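Local structure of UTP--glucose-1-phosphate uridylyltransferase (Acinetobacter baumannii, 6IKX) at residues Q140-R145 / E247-Q252; S153-I158 / T243-A248. The protein catalyses the transfer of a uridylyl group from UTP to alpha-D-glucose 1-phosphate, yielding UDP-glucose and diphosphate. The protein carries 1 engineered substitution. All blocks are in the same frame, centred on the assembly; numbering follows the deposited sequence.

Overall arrangement
Strand 246-250 serves both contacts, whose centres lie about 13 Å apart within a nucleotidyltransferase domain of the GT-A clan. Contact 2 is the more deeply buried of the two: there the strand runs parallel to strand 156-162 in the mixed sheet, and regular backbone bonds do most of the joining. Contact 1 is partly buried; the strand's last residues and the loop that follows meet the first turn of helix 142-153, chiefly through one carboxylate. That helix leads directly into strand 156-162, so one continuous piece of chain is held twice, by charged and polar groups at contact 1 and by sheet pairing, with one buried carboxylate-amide bond above it, at contact 2.

Contact 1: residues Q140-R145 / E247-Q252; sequences QNDLSR and EAYRMQ. With SO4 (sulfate ion), chain I.
Asp142 OD1 takes one bond from Tyr249 in strand 246-250 and one from Gln252 just beyond its end. Gln252 N reaches it at 2.6 Å, almost straight (175°), on the syn side but tilted from the carboxylate plane, while Tyr249 OH donates to its anti lone pair at 2.8 Å. With CG anti to the backbone N (chi1 165°), the tyrosine ring extends toward the helix and brings Tyr249 OH 3.0 Å from Arg145 CD. Met251 CE packs 3.5 Å from Asp142 OD2, which accepts from Gly253 N.

Around this first shell, the Arg145 guanidinium has Gln252 over one face, offset toward the rim and without a hydrogen bond from NE, and Gln140 NE2 over the centre of the other. Side-on, its NE and NH2 both grip Gln140 O, NH2 on a lone pair in the carbonyl plane at 2.8 Å and NE from above that plane; a weak bond joins NH1 to a sulfate, probably from the crystallisation liquor. Asn141 caps helix 142-153 through OD1, which accepts from Ser144 N. Gln252 NE2 is held by Asp136.

Three donors thus share one buried carboxylate, whose negative charge the helix N-terminus would probably stabilise.

Contact 2: residues S153-I158 / T243-A248; sequences SQAAQI and TDTVEA
Gln157 NE2 donates twice, to Glu247 OE1 at 2.9 Å and to Ala155 O at 2.8 Å, the latter from above the carbonyl plane. The bond to Glu247 is nearly straight (174°) and arrives from above the carboxylate plane while staying within the plane of the amide. The two side chains lie side by side and point the same way, their flat ends turned almost perpendicular to each other. A bend at chi2 (-68°) folds the Gln157 amide back to reach both acceptors. These bonds, together with one that Gln157 OE1 accepts from Ser185 OG, fix the rotation of the amide. Glu247 is extended beyond CG, passing the methyl of Ala155; its other oxygen, OE2, forms a salt bridge with Arg149 of helix 142-153.

Beneath these polar ends runs a parallel pairing, with Ala156 beside Val246, Gln157 beside Glu247 and Ile158 beside Ala248. Glu247 N donates to Ala156 O at 2.8 Å, and Glu247 O accepts from Ile158 N at 3.0 Å.

The other face of the sheet is apolar. Val246 CG1, anti to the backbone N (chi1 -169°), meets Ile158 CD1 at 3.6 Å and lies more loosely against Ala156 CB, with Leu240 and Ile237 of helix 233-240 packed on this side. This face comes close to the sugar-nucleotide site: the side chain of Ile158 lies about 4 Å from that of Val206, which binds UDP-glucose in another structure of this protein.

The paired strands therefore present an oily surface toward helix 233-240, and toward helix 142-153 one where the buried carboxylate of Glu247 is met by an amide and a guanidinium, partners that probably keep it ionised.

Contact 1: residues Q140-R145 / E247-Q252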
ATOM      1  N   GLN A 140      37.680   1.250  -8.184  1.00 63.71           N
ATOM      2  CA  GLN A 140      37.406   1.585  -6.754  1.00 65.62           C
ATOM      3  C   GLN A 140      36.522   2.839  -6.714  1.00 57.59           C
ATOM      4  O   GLN A 140      36.990   3.922  -7.141  1.00 48.97           O
ATOM      5  CB  GLN A 140      38.682   1.792  -5.922  1.00 61.11           C
ATOM      6  CG  GLN A 140      38.377   1.986  -4.433  1.00 59.36           C
ATOM      7  CD  GLN A 140      39.529   2.393  -3.540  1.00 57.91           C
ATOM      8  OE1 GLN A 140      39.362   2.556  -2.325  1.00 51.06           O
ATOM      9  NE2 GLN A 140      40.706   2.582  -4.127  1.00 56.38           N
ATOM     10  N   ASN A 141      35.284   2.710  -6.227  1.00 59.19           N
ATOM     11  CA  ASN A 141      34.297   3.825  -6.302  1.00 51.57           C
ATOM     12  C   ASN A 141      34.774   4.948  -5.370  1.00 48.25           C
ATOM     13  O   ASN A 141      35.562   4.663  -4.440  1.00 48.78           O
ATOM     14  CB  ASN A 141      32.850   3.331  -6.155  1.00 41.48           C
ATOM     15  CG  ASN A 141      32.417   2.936  -4.770  1.00 42.77           C
ATOM     16  OD1 ASN A 141      32.983   3.382  -3.771  1.00 42.63           O
ATOM     17  ND2 ASN A 141      31.363   2.131  -4.708  1.00 44.35           N
ATOM     18  N   ASP A 142      34.410   6.188  -5.703  1.00 49.11           N
ATOM     19  CA  ASP A 142      34.670   7.403  -4.888  1.00 48.98           C
ATOM     20  C   ASP A 142      34.199   7.218  -3.435  1.00 44.44           C
ATOM     21  O   ASP A 142      34.849   7.756  -2.546  1.00 43.61           O
ATOM     22  CB  ASP A 142      33.995   8.634  -5.488  1.00 51.10           C
ATOM     23  CG  ASP A 142      34.597   9.102  -6.802  1.00 56.42           C
ATOM     24  OD1 ASP A 142      35.819   9.319  -6.836  1.00 57.03           O
ATOM     25  OD2 ASP A 142      33.821   9.280  -7.778  1.00 59.73           O
ATOM     26  N   LEU A 143      33.088   6.544  -3.157  1.00 49.24           N
ATOM     27  CA  LEU A 143      32.615   6.474  -1.748  1.00 49.77           C
ATOM     28  C   LEU A 143      33.645   5.712  -0.908  1.00 54.19           C
ATOM     29  O   LEU A 143      33.841   6.062   0.272  1.00 57.57           O
ATOM     30  CB  LEU A 143      31.254   5.798  -1.629  1.00 42.00           C
ATOM     31  CG  LEU A 143      30.784   5.694  -0.176  1.00 44.62           C
ATOM     32  CD1 LEU A 143      30.554   7.066   0.427  1.00 40.14           C
ATOM     33  CD2 LEU A 143      29.526   4.859  -0.066  1.00 46.65           C
ATOM     34  N   SER A 144      34.241   4.672  -1.482  1.00 51.99           N
ATOM     35  CA  SER A 144      35.247   3.823  -0.804  1.00 51.96           C
ATOM     36  C   SER A 144      36.535   4.633  -0.620  1.00 51.80           C
ATOM     37  O   SER A 144      37.073   4.658   0.503  1.00 51.02           O
ATOM     38  CB  SER A 144      35.438   2.556  -1.570  1.00 52.96           C
ATOM     39  OG  SER A 144      36.799   2.206  -1.634  1.00 61.63           O
ATOM     40  N   ARG A 145      37.010   5.298  -1.674  1.00 53.16           N
ATOM     41  CA  ARG A 145      38.178   6.203  -1.561  1.00 56.52           C
ATOM     42  C   ARG A 145      37.942   7.164  -0.405  1.00 55.46           C
ATOM     43  O   ARG A 145      38.826   7.309   0.443  1.00 53.55           O
ATOM     44  CB  ARG A 145      38.359   7.050  -2.813  1.00 60.98           C
ATOM     45  CG  ARG A 145      39.182   6.368  -3.884  1.00 62.90           C
ATOM     46  CD  ARG A 145      38.838   7.019  -5.192  1.00 66.98           C
ATOM     47  NE  ARG A 145      38.772   5.976  -6.176  1.00 71.85           N
ATOM     48  CZ  ARG A 145      39.810   5.522  -6.841  1.00 71.45           C
ATOM     49  NH1 ARG A 145      41.002   6.047  -6.634  1.00 73.74           N
ATOM     50  NH2 ARG A 145      39.650   4.546  -7.713  1.00 83.30           N
ATOM     51  N   GLU A 247      37.047  18.095   5.498  1.00 43.67           N
ATOM     52  CA  GLU A 247      37.771  18.081   4.216  1.00 44.81           C
ATOM     53  C   GLU A 247      36.782  17.861   3.074  1.00 46.18           C
ATOM     54  O   GLU A 247      35.732  17.206   3.241  1.00 53.99           O
ATOM     55  CB  GLU A 247      38.795  16.962   4.175  1.00 44.11           C
ATOM     56  CG  GLU A 247      39.867  17.084   5.232  1.00 48.63           C
ATOM     57  CD  GLU A 247      40.884  15.964   5.167  1.00 46.87           C
ATOM     58  OE1 GLU A 247      40.591  14.915   4.546  1.00 50.41           O
ATOM     59  OE2 GLU A 247      41.972  16.158   5.692  1.00 59.03           O
ATOM     60  N   ALA A 248      37.138  18.415   1.943  1.00 47.72           N
ATOM     61  CA  ALA A 248      36.445  18.255   0.665  1.00 45.42           C
ATOM     62  C   ALA A 248      37.238  17.216  -0.123  1.00 44.03           C
ATOM     63  O   ALA A 248      38.456  17.387  -0.285  1.00 51.46           O
ATOM     64  CB  ALA A 248      36.356  19.604   0.004  1.00 46.41           C
ATOM     65  N   TYR A 249      36.566  16.120  -0.465  1.00 51.58           N
ATOM     66  CA  TYR A 249      37.084  14.965  -1.227  1.00 51.13           C
ATOM     67  C   TYR A 249      36.559  15.112  -2.651  1.00 54.27           C
ATOM     68  O   TYR A 249      35.328  15.116  -2.832  1.00 50.27           O
ATOM     69  CB  TYR A 249      36.637  13.619  -0.624  1.00 49.85           C
ATOM     70  CG  TYR A 249      36.855  12.489  -1.597  1.00 49.89           C
ATOM     71  CD1 TYR A 249      38.099  11.910  -1.766  1.00 44.35           C
ATOM     72  CD2 TYR A 249      35.845  12.125  -2.473  1.00 50.73           C
ATOM     73  CE1 TYR A 249      38.309  10.933  -2.726  1.00 54.54           C
ATOM     74  CE2 TYR A 249      36.050  11.186  -3.463  1.00 48.57           C
ATOM     75  CZ  TYR A 249      37.280  10.578  -3.584  1.00 54.62           C
ATOM     76  OH  TYR A 249      37.435   9.636  -4.551  1.00 52.90           O
ATOM     77  N   ARG A 250      37.464  15.209  -3.620  1.00 51.46           N
ATOM     78  CA  ARG A 250      37.110  15.443  -5.033  1.00 51.14           C
ATOM     79  C   ARG A 250      37.045  14.105  -5.754  1.00 53.95           C
ATOM     80  O   ARG A 250      38.083  13.422  -5.879  1.00 50.68           O
ATOM     81  CB  ARG A 250      38.116  16.355  -5.743  1.00 58.68           C
ATOM     82  CG  ARG A 250      37.747  16.710  -7.182  1.00 52.82           C
ATOM     83  CD  ARG A 250      38.934  17.383  -7.829  1.00 62.54           C
ATOM     84  NE  ARG A 250      38.758  17.801  -9.218  1.00 71.42           N
ATOM     85  CZ  ARG A 250      39.699  18.426  -9.920  1.00 65.17           C
ATOM     86  NH1 ARG A 250      40.872  18.685  -9.370  1.00 71.42           N
ATOM     87  NH2 ARG A 250      39.481  18.783 -11.166  1.00 66.84           N
ATOM     88  N   MET A 251      35.856  13.824  -6.262  1.00 53.38           N
ATOM     89  CA  MET A 251      35.518  12.653  -7.078  1.00 53.84           C
ATOM     90  C   MET A 251      36.588  12.408  -8.136  1.00 53.40           C
ATOM     91  O   MET A 251      37.128  13.373  -8.701  1.00 43.00           O
ATOM     92  CB  MET A 251      34.218  12.913  -7.830  1.00 58.46           C
ATOM     93  CG  MET A 251      33.019  12.852  -6.963  1.00 63.13           C
ATOM     94  SD  MET A 251      31.584  13.139  -7.965  1.00 56.85           S
ATOM     95  CE  MET A 251      31.528  11.655  -8.969  1.00 59.59           C
ATOM     96  N   GLN A 252      36.737  11.138  -8.480  1.00 53.67           N
ATOM     97  CA  GLN A 252      37.449  10.680  -9.692  1.00 58.98           C
ATOM     98  C   GLN A 252      36.391  10.248 -10.726  1.00 54.64           C
ATOM     99  O   GLN A 252      36.741  10.199 -11.894  1.00 59.30           O
ATOM    100  CB  GLN A 252      38.511   9.674  -9.209  1.00 64.24           C
ATOM    101  CG  GLN A 252      38.721   8.457 -10.082  1.00 70.06           C
ATOM    102  CD  GLN A 252      37.629   7.470  -9.816  1.00 66.91           C
ATOM    103  OE1 GLN A 252      37.234   7.279  -8.667  1.00 71.07           O
ATOM    104  NE2 GLN A 252      37.129   6.875 -10.886  1.00 69.97           N
TER
HETATM  105  S   SO4 I 307      43.805   4.900  -9.550  1.00144.20           S
HETATM  106  O1  SO4 I 307      43.144   4.174  -8.498  1.00132.10           O
HETATM  107  O2  SO4 I 307      44.833   4.070 -10.116  1.00166.82           O
HETATM  108  O3  SO4 I 307      44.404   6.089  -9.005  1.00137.59           O
HETATM  109  O4  SO4 I 307      42.857   5.262 -10.580  1.00140.13           O

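Contact 2: residues S153-I158 / T243-A248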
ATOM      1  N   SER A 153      42.153  10.010   8.250  1.00 61.75           N
ATOM      2  CA  SER A 153      42.221  11.430   8.725  1.00 56.38           C
ATOM      3  C   SER A 153      41.387  11.671   9.996  1.00 51.73           C
ATOM      4  O   SER A 153      41.699  12.612  10.743  1.00 49.82           O
ATOM      5  CB  SER A 153      41.782  12.398   7.649  1.00 52.70           C
ATOM      6  OG  SER A 153      40.363  12.577   7.684  1.00 50.33           O
ATOM      7  N   GLN A 154      40.292  10.943  10.182  1.00 56.96           N
ATOM      8  CA  GLN A 154      39.293  11.228  11.249  1.00 59.67           C
ATOM      9  C   GLN A 154      38.738  12.648  11.055  1.00 59.23           C
ATOM     10  O   GLN A 154      38.260  13.238  12.051  1.00 61.55           O
ATOM     11  CB  GLN A 154      39.962  11.000  12.611  1.00 68.30           C
ATOM     12  CG  GLN A 154      39.112  10.242  13.631  1.00 70.59           C
ATOM     13  CD  GLN A 154      38.617   8.873  13.218  1.00 70.65           C
ATOM     14  OE1 GLN A 154      37.736   8.320  13.874  1.00 75.15           O
ATOM     15  NE2 GLN A 154      39.167   8.298  12.151  1.00 49.87           N
ATOM     16  N   ALA A 155      38.788  13.162   9.815  1.00 51.20           N
ATOM     17  CA  ALA A 155      38.174  14.431   9.353  1.00 51.92           C
ATOM     18  C   ALA A 155      36.930  14.125   8.505  1.00 49.26           C
ATOM     19  O   ALA A 155      37.022  13.272   7.588  1.00 43.85           O
ATOM     20  CB  ALA A 155      39.155  15.216   8.517  1.00 58.88           C
ATOM     21  N   ALA A 156      35.830  14.833   8.748  1.00 45.48           N
ATOM     22  CA  ALA A 156      34.575  14.638   7.991  1.00 42.41           C
ATOM     23  C   ALA A 156      34.896  14.884   6.513  1.00 37.29           C
ATOM     24  O   ALA A 156      35.819  15.655   6.233  1.00 39.36           O
ATOM     25  CB  ALA A 156      33.477  15.525   8.504  1.00 41.78           C
ATOM     26  N   GLN A 157      34.221  14.156   5.636  1.00 36.42           N
ATOM     27  CA  GLN A 157      34.411  14.218   4.171  1.00 44.48           C
ATOM     28  C   GLN A 157      33.101  14.703   3.543  1.00 43.03           C
ATOM     29  O   GLN A 157      31.999  14.211   3.935  1.00 46.96           O
ATOM     30  CB  GLN A 157      34.870  12.852   3.646  1.00 44.35           C
ATOM     31  CG  GLN A 157      36.134  12.310   4.327  1.00 45.19           C
ATOM     32  CD  GLN A 157      37.399  13.090   4.014  1.00 52.08           C
ATOM     33  OE1 GLN A 157      37.745  13.337   2.845  1.00 46.87           O
ATOM     34  NE2 GLN A 157      38.101  13.506   5.069  1.00 48.39           N
ATOM     35  N   ILE A 158      33.226  15.684   2.658  1.00 44.32           N
ATOM     36  CA  ILE A 158      32.152  16.168   1.746  1.00 43.84           C
ATOM     37  C   ILE A 158      32.620  15.892   0.314  1.00 45.89           C
ATOM     38  O   ILE A 158      33.644  16.457  -0.127  1.00 41.75           O
ATOM     39  CB  ILE A 158      31.821  17.645   2.004  1.00 40.45           C
ATOM     40  CG1 ILE A 158      30.972  17.848   3.257  1.00 49.22           C
ATOM     41  CG2 ILE A 158      31.129  18.258   0.813  1.00 45.94           C
ATOM     42  CD1 ILE A 158      31.666  17.590   4.559  1.00 51.38           C
ATOM     43  N   THR A 243      35.248  22.261  16.334  1.00 49.49           N
ATOM     44  CA  THR A 243      36.053  21.284  17.111  1.00 53.17           C
ATOM     45  C   THR A 243      36.757  20.301  16.170  1.00 54.03           C
ATOM     46  O   THR A 243      37.464  19.399  16.685  1.00 61.10           O
ATOM     47  CB  THR A 243      35.182  20.560  18.150  1.00 57.18           C
ATOM     48  OG1 THR A 243      34.137  19.874  17.451  1.00 54.36           O
ATOM     49  CG2 THR A 243      34.603  21.498  19.190  1.00 56.68           C
ATOM     50  N   ASP A 244      36.584  20.419  14.852  1.00 44.59           N
ATOM     51  CA  ASP A 244      36.992  19.316  13.956  1.00 44.58           C
ATOM     52  C   ASP A 244      37.401  19.891  12.606  1.00 44.37           C
ATOM     53  O   ASP A 244      36.936  20.962  12.230  1.00 53.24           O
ATOM     54  CB  ASP A 244      35.920  18.218  13.882  1.00 51.22           C
ATOM     55  CG  ASP A 244      35.650  17.437  15.175  1.00 56.31           C
ATOM     56  OD1 ASP A 244      34.979  17.975  16.066  1.00 70.12           O
ATOM     57  OD2 ASP A 244      36.071  16.272  15.279  1.00 56.41           O
ATOM     58  N   THR A 245      38.364  19.235  11.977  1.00 49.48           N
ATOM     59  CA  THR A 245      38.700  19.414  10.554  1.00 53.19           C
ATOM     60  C   THR A 245      37.536  18.818   9.767  1.00 53.89           C
ATOM     61  O   THR A 245      36.939  17.824  10.225  1.00 56.67           O
ATOM     62  CB  THR A 245      40.034  18.744  10.187  1.00 56.10           C
ATOM     63  OG1 THR A 245      40.995  19.208  11.138  1.00 61.46           O
ATOM     64  CG2 THR A 245      40.480  19.035   8.767  1.00 50.68           C
ATOM     65  N   VAL A 246      37.208  19.475   8.666  1.00 49.04           N
ATOM     66  CA  VAL A 246      36.264  19.016   7.626  1.00 45.44           C
ATOM     67  C   VAL A 246      37.039  19.137   6.305  1.00 45.25           C
ATOM     68  O   VAL A 246      37.680  20.154   6.088  1.00 41.11           O
ATOM     69  CB  VAL A 246      34.993  19.880   7.688  1.00 42.47           C
ATOM     70  CG1 VAL A 246      33.863  19.322   6.837  1.00 41.11           C
ATOM     71  CG2 VAL A 246      34.544  20.063   9.129  1.00 44.98           C
ATOM     72  N   GLU A 247      37.047  18.095   5.498  1.00 43.67           N
ATOM     73  CA  GLU A 247      37.771  18.081   4.216  1.00 44.81           C
ATOM     74  C   GLU A 247      36.782  17.861   3.074  1.00 46.18           C
ATOM     75  O   GLU A 247      35.732  17.206   3.241  1.00 53.99           O
ATOM     76  CB  GLU A 247      38.795  16.962   4.175  1.00 44.11           C
ATOM     77  CG  GLU A 247      39.867  17.084   5.232  1.00 48.63           C
ATOM     78  CD  GLU A 247      40.884  15.964   5.167  1.00 46.87           C
ATOM     79  OE1 GLU A 247      40.591  14.915   4.546  1.00 50.41           O
ATOM     80  OE2 GLU A 247      41.972  16.158   5.692  1.00 59.03           O
ATOM     81  N   ALA A 248      37.138  18.415   1.943  1.00 47.72           N
ATOM     82  CA  ALA A 248      36.445  18.255   0.665  1.00 45.42           C
ATOM     83  C   ALA A 248      37.238  17.216  -0.123  1.00 44.03           C
ATOM     84  O   ALA A 248      38.456  17.387  -0.285  1.00 51.46           O
ATOM     85  CB  ALA A 248      36.356  19.604   0.004  1.00 46.41           C
TER